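Local coordinates for protein 1510-N membrane protease (Pyrococcus horikoshii, PDB 3BPP) that cleaves proteins as a serine protease, preferentially near hydrophobic or aromatic residues, and can degrade casein and a stomatin homologue in vitro, at residues Ile44-Pro49 against Ala79-Ala84. The protein carries 1 engineered substitution. Sequence-based numbering, arbitrary orientation.
Sequences IELDTP and ASAASA
Thr48 meets the chain around Ala81 through its backbone, donating to the residue before Ala81 and accepting from the one after it. Thr48 N donates to Ser80 O at 2.8 Å, and Thr48 O accepts from Ala82 N at 3.1 Å. This makes a single parallel bridge, and strands 44-47 and 80-82 run at 71° to one another. Ser80 OG sits between its backbone N and carbonyl carbon, 3.2 Å from Thr48 O, a weak contact whose proton has another acceptor within reach. Thr48 OG1 is engaged elsewhere, with Gly17 O and Gly50 N, which ties the bridged residue to the start of the substrate-binding segment.

One residue earlier, Asp47 swings its carboxylate anti to the backbone N (chi1 -175°) and lays it against Ala79. The methyl packs tightly there, Asp47 CG to Ala79 CB being 3.2 Å. Ser80 N donates to Asp47 OD2 over 3.3 Å, coming from above the carboxylate plane, 61° out of it, and a water also donates to that oxygen. On the apolar side Leu46 CD2 touches Ala81 CB.

The bridge thus joins the C-terminal end of a central parallel strand to the segment carrying the nucleophile Ser83, just ahead of helix 84-90. In this N-terminal protease domain of a longer membrane protein, of the ClpP/crotonase clan, that is consistent with a ClpP-like serine protease site.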
ATOM      1  N   ILE A  44      10.956  -6.705   0.349  1.00 28.82           N
ATOM      2  CA  ILE A  44      10.264  -7.912  -0.071  1.00 29.79           C
ATOM      3  C   ILE A  44       9.033  -8.155   0.806  1.00 28.76           C
ATOM      4  O   ILE A  44       9.151  -8.433   1.988  1.00 31.79           O
ATOM      5  CB  ILE A  44      11.191  -9.170  -0.087  1.00 31.85           C
ATOM      6  CG1 ILE A  44      12.321  -8.982  -1.098  1.00 29.79           C
ATOM      7  CG2 ILE A  44      10.376 -10.420  -0.430  1.00 26.54           C
ATOM      8  CD1 ILE A  44      13.436  -9.970  -0.986  1.00 36.02           C
ATOM      9  N   GLU A  45       7.855  -8.051   0.197  1.00 24.70           N
ATOM     10  CA  GLU A  45       6.619  -8.302   0.871  1.00 25.13           C
ATOM     11  C   GLU A  45       6.449  -9.825   0.957  1.00 26.50           C
ATOM     12  O   GLU A  45       6.268 -10.490  -0.057  1.00 30.22           O
ATOM     13  CB  GLU A  45       5.440  -7.603   0.115  1.00 17.28           C
ATOM     14  CG  GLU A  45       5.620  -6.102  -0.015  1.00 20.90           C
ATOM     15  CD  GLU A  45       4.599  -5.402  -0.943  1.00 31.08           C
ATOM     16  OE1 GLU A  45       3.831  -6.072  -1.666  1.00 29.93           O
ATOM     17  OE2 GLU A  45       4.575  -4.154  -0.950  1.00 30.07           O
ATOM     18  N   LEU A  46       6.472 -10.362   2.181  1.00 30.04           N
ATOM     19  CA  LEU A  46       6.433 -11.800   2.420  1.00 21.01           C
ATOM     20  C   LEU A  46       5.102 -12.346   2.973  1.00 32.62           C
ATOM     21  O   LEU A  46       4.549 -11.825   3.942  1.00 27.01           O
ATOM     22  CB  LEU A  46       7.583 -12.191   3.388  1.00 26.07           C
ATOM     23  CG  LEU A  46       7.829 -13.709   3.621  1.00 24.55           C
ATOM     24  CD1 LEU A  46       8.121 -14.491   2.292  1.00 20.79           C
ATOM     25  CD2 LEU A  46       8.930 -13.928   4.616  1.00 21.24           C
ATOM     26  N   ASP A  47       4.613 -13.441   2.395  1.00 27.50           N
ATOM     27  CA  ASP A  47       3.412 -14.066   2.930  1.00 28.88           C
ATOM     28  C   ASP A  47       3.563 -15.544   2.733  1.00 25.97           C
ATOM     29  O   ASP A  47       3.333 -16.026   1.643  1.00 25.76           O
ATOM     30  CB  ASP A  47       2.187 -13.543   2.190  1.00 34.85           C
ATOM     31  CG  ASP A  47       0.875 -14.051   2.763  1.00 44.52           C
ATOM     32  OD1 ASP A  47      -0.163 -13.525   2.291  1.00 45.40           O
ATOM     33  OD2 ASP A  47       0.860 -14.935   3.667  1.00 44.50           O
ATOM     34  N   THR A  48       3.988 -16.258   3.778  1.00 26.66           N
ATOM     35  CA  THR A  48       4.317 -17.699   3.680  1.00 31.18           C
ATOM     36  C   THR A  48       3.843 -18.494   4.898  1.00 23.09           C
ATOM     37  O   THR A  48       4.037 -18.041   6.015  1.00 34.31           O
ATOM     38  CB  THR A  48       5.860 -17.940   3.371  1.00 31.38           C
ATOM     39  OG1 THR A  48       6.148 -19.344   3.313  1.00 32.09           O
ATOM     40  CG2 THR A  48       6.821 -17.247   4.396  1.00 20.92           C
ATOM     41  N   PRO A  49       3.198 -19.673   4.689  1.00 30.60           N
ATOM     42  CA  PRO A  49       2.868 -20.560   5.823  1.00 29.11           C
ATOM     43  C   PRO A  49       4.017 -21.528   6.178  1.00 30.24           C
ATOM     44  O   PRO A  49       3.823 -22.441   6.989  1.00 45.08           O
ATOM     45  CB  PRO A  49       1.695 -21.378   5.286  1.00 32.06           C
ATOM     46  CG  PRO A  49       2.101 -21.628   3.845  1.00 23.85           C
ATOM     47  CD  PRO A  49       2.762 -20.276   3.410  1.00 33.05           C
ATOM     48  N   ALA A  79      -1.395 -11.559   6.038  1.00 30.85           N
ATOM     49  CA  ALA A  79      -0.302 -12.448   5.664  1.00 36.60           C
ATOM     50  C   ALA A  79       0.285 -13.045   6.941  1.00 34.13           C
ATOM     51  O   ALA A  79      -0.045 -12.619   8.033  1.00 30.72           O
ATOM     52  CB  ALA A  79       0.766 -11.687   4.919  1.00 29.88           C
ATOM     53  N   SER A  80       1.169 -14.019   6.788  1.00 38.29           N
ATOM     54  CA  SER A  80       1.954 -14.521   7.896  1.00 37.15           C
ATOM     55  C   SER A  80       3.382 -14.806   7.425  1.00 35.16           C
ATOM     56  O   SER A  80       3.567 -15.215   6.299  1.00 42.05           O
ATOM     57  CB  SER A  80       1.288 -15.765   8.483  1.00 30.06           C
ATOM     58  OG  SER A  80       1.511 -16.909   7.680  1.00 44.55           O
ATOM     59  N   ALA A  81       4.390 -14.542   8.265  1.00 34.53           N
ATOM     60  CA  ALA A  81       5.724 -15.140   8.077  1.00 30.76           C
ATOM     61  C   ALA A  81       5.911 -16.291   9.074  1.00 27.98           C
ATOM     62  O   ALA A  81       6.544 -16.110  10.105  1.00 41.51           O
ATOM     63  CB  ALA A  81       6.839 -14.090   8.246  1.00 26.09           C
ATOM     64  N   ALA A  82       5.331 -17.453   8.775  1.00 21.71           N
ATOM     65  CA  ALA A  82       5.357 -18.612   9.666  1.00 20.08           C
ATOM     66  C   ALA A  82       6.388 -19.690   9.282  1.00 31.67           C
ATOM     67  O   ALA A  82       6.901 -19.715   8.162  1.00 33.86           O
ATOM     68  CB  ALA A  82       3.978 -19.236   9.745  1.00 30.42           C
ATOM     69  N   SER A  83       6.609 -20.624  10.205  1.00 37.89           N
ATOM     70  CA  SER A  83       7.734 -21.566  10.176  1.00 29.33           C
ATOM     71  C   SER A  83       8.909 -21.020   9.369  1.00 28.61           C
ATOM     72  O   SER A  83       9.578 -20.101   9.837  1.00 36.86           O
ATOM     73  CB  SER A  83       7.290 -22.974   9.750  1.00 44.12           C
ATOM     74  OG  SER A  83       8.195 -23.947  10.269  1.00 55.82           O
ATOM     75  N   ALA A  84       9.157 -21.545   8.161  1.00 33.88           N
ATOM     76  CA  ALA A  84      10.332 -21.125   7.372  1.00 30.57           C
ATOM     77  C   ALA A  84      10.435 -19.642   7.101  1.00 28.76           C
ATOM     78  O   ALA A  84      11.538 -19.106   7.000  1.00 28.26           O
ATOM     79  CB  ALA A  84      10.418 -21.888   6.043  1.00 31.86           C
TER
HETATM   80  O   HOH W   1       0.021 -17.874   4.728  1.00 42.32           O